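Side-chain contact in beta-ketoacyl synthase (Burkholderia phymatum, PDB 4EWG), which probably acts as a 3-oxoacyl-[acyl-carrier-protein] synthase, joining an acyl group to a malonyl unit by decarboxylative condensation: residues T17-R22 / R34-R39. Sequence-based numbering, arbitrary orientation.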
loop_
_atom_site.group_PDB
_atom_site.type_symbol
_atom_site.label_atom_id
_atom_site.label_comp_id
_atom_site.label_asym_id
_atom_site.label_seq_id
_atom_site.Cartn_x
_atom_site.Cartn_y
_atom_site.Cartn_z
ATOM N N THR A 17 14.488 -7.257 -16.104
ATOM C CA THR A 17 13.371 -7.614 -17.006
ATOM C C THR A 17 13.676 -8.816 -17.895
ATOM O O THR A 17 14.827 -9.212 -18.029
ATOM C CB THR A 17 12.996 -6.448 -17.981
ATOM O OG1 THR A 17 13.827 -6.508 -19.148
ATOM C CG2 THR A 17 13.102 -5.038 -17.307
ATOM N N ALA A 18 12.635 -9.361 -18.542
ATOM C CA ALA A 18 12.796 -10.553 -19.392
ATOM C C ALA A 18 13.711 -10.258 -20.583
ATOM O O ALA A 18 14.288 -11.193 -21.196
ATOM C CB ALA A 18 11.454 -11.072 -19.858
ATOM N N LEU A 19 13.873 -8.968 -20.900
ATOM C CA LEU A 19 14.715 -8.557 -22.023
ATOM C C LEU A 19 16.066 -8.067 -21.575
ATOM O O LEU A 19 16.876 -7.675 -22.419
ATOM C CB LEU A 19 14.027 -7.462 -22.871
ATOM C CG LEU A 19 12.765 -7.854 -23.646
ATOM C CD1 LEU A 19 12.425 -6.808 -24.707
ATOM C CD2 LEU A 19 12.918 -9.209 -24.289
ATOM N N GLY A 20 16.316 -8.068 -20.270
ATOM C CA GLY A 20 17.640 -7.695 -19.725
ATOM C C GLY A 20 17.517 -6.485 -18.828
ATOM O O GLY A 20 16.382 -6.058 -18.524
ATOM N N SER A 21 18.681 -5.953 -18.390
ATOM C CA SER A 21 18.748 -4.721 -17.588
ATOM C C SER A 21 19.217 -3.486 -18.326
ATOM O O SER A 21 18.624 -2.430 -18.175
ATOM C CB SER A 21 19.587 -4.905 -16.367
ATOM O OG SER A 21 18.813 -5.581 -15.386
ATOM N N ARG A 22 20.249 -3.589 -19.129
ATOM C CA ARG A 22 20.738 -2.400 -19.843
ATOM C C ARG A 22 19.800 -2.052 -20.992
ATOM O O ARG A 22 19.253 -2.940 -21.636
ATOM C CB ARG A 22 22.121 -2.630 -20.416
ATOM C CG ARG A 22 23.204 -3.006 -19.421
ATOM C CD ARG A 22 24.370 -3.608 -20.173
ATOM N NE ARG A 22 24.912 -2.709 -21.202
ATOM C CZ ARG A 22 25.780 -1.705 -20.972
ATOM N NH1 ARG A 22 26.192 -1.420 -19.734
ATOM N NH2 ARG A 22 26.241 -0.965 -21.989
ATOM N N ARG A 34 11.074 -10.548 -31.302
ATOM C CA ARG A 34 10.591 -11.778 -30.679
ATOM C C ARG A 34 10.159 -11.442 -29.288
ATOM O O ARG A 34 10.803 -10.661 -28.615
ATOM C CB ARG A 34 11.674 -12.837 -30.625
ATOM N N ASN A 35 9.055 -12.020 -28.837
ATOM C CA ASN A 35 8.640 -11.819 -27.480
ATOM C C ASN A 35 9.429 -12.709 -26.527
ATOM O O ASN A 35 10.233 -13.540 -26.948
ATOM C CB ASN A 35 7.111 -11.986 -27.325
ATOM C CG ASN A 35 6.650 -13.411 -27.452
ATOM O OD1 ASN A 35 7.421 -14.354 -27.263
ATOM N ND2 ASN A 35 5.363 -13.577 -27.746
ATOM N N ALA A 36 9.216 -12.503 -25.231
ATOM C CA ALA A 36 9.907 -13.280 -24.202
ATOM C C ALA A 36 8.984 -14.340 -23.600
ATOM O O ALA A 36 9.206 -14.784 -22.489
ATOM C CB ALA A 36 10.425 -12.365 -23.108
ATOM N N VAL A 37 7.973 -14.760 -24.356
ATOM C CA VAL A 37 7.011 -15.758 -23.871
ATOM C C VAL A 37 7.548 -17.193 -24.073
ATOM O O VAL A 37 8.189 -17.489 -25.083
ATOM C CB VAL A 37 5.670 -15.604 -24.574
ATOM C CG1 VAL A 37 4.708 -16.689 -24.142
ATOM C CG2 VAL A 37 5.079 -14.249 -24.259
ATOM N N ARG A 38 7.333 -18.058 -23.083
ATOM C CA ARG A 38 7.777 -19.445 -23.171
ATOM C C ARG A 38 6.705 -20.393 -22.633
ATOM O O ARG A 38 5.834 -19.976 -21.873
ATOM C CB ARG A 38 9.051 -19.638 -22.340
ATOM C CG ARG A 38 10.187 -18.695 -22.703
ATOM C CD ARG A 38 10.805 -19.058 -24.061
ATOM N NE ARG A 38 11.944 -18.202 -24.401
ATOM C CZ ARG A 38 11.899 -17.015 -25.011
ATOM N NH1 ARG A 38 10.759 -16.457 -25.371
ATOM N NH2 ARG A 38 13.028 -16.361 -25.249
ATOM N N ARG A 39 6.777 -21.661 -23.053
ATOM C CA ARG A 39 5.944 -22.699 -22.486
ATOM C C ARG A 39 6.470 -22.939 -21.060
ATOM O O ARG A 39 7.677 -22.781 -20.782
ATOM C CB ARG A 39 5.937 -23.975 -23.361
#
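Ala18 and Ala36 bring the two backbones to 6.2 Å between their CA atoms, where the type I beta turn Thr17–Gly20 meets the loop 34–37 of this thiolase-like fold. The turn follows strand 8–16 of the large mixed sheet and precedes helix 23–32, after which the chain returns along 34–39. No hydrogen bond links the two segments, and the contact rests on methyl groups. Ala18 and Ala36 each direct their CB at the opposite segment; the Ala36 methyl points almost straight at Ala18 CB, which it meets obliquely, 3.6 Å between the two CB atoms. Beside them, Leu19 adds one branch: with CG anti to its carbonyl carbon (chi1 -67°), CD2 comes within 4.2 Å of Ala36 CB, so that the Ala36 methyl touches both Ala18 and Leu19. Leu19 also packs on Ile26, Ala29 and Leu30 of helix 23–32 and on Trp351 of helix 344–358, linking the turn to both helices.

Side-chain bonds within each segment brace its backbone. Thr17 OG1 accepts from Leu19 N at 3.0 Å, an ST turn, and donates to Gly20 O in the carbonyl plane, on a lone pair, so two bonds grip the hydroxyl inside the turn. On the other side of the contact, Asn35 OD1 accepts from Val37 N at 3.0 Å, an Asx turn across Ala36 with the donor well above the amide's carbonyl plane, while Asn35 ND2 is bonded to Pro219 O. Arg38 folds back on the same loop: NH1 donates to Val37 O at 2.8 Å, with the oxygen lying almost exactly in the guanidinium plane.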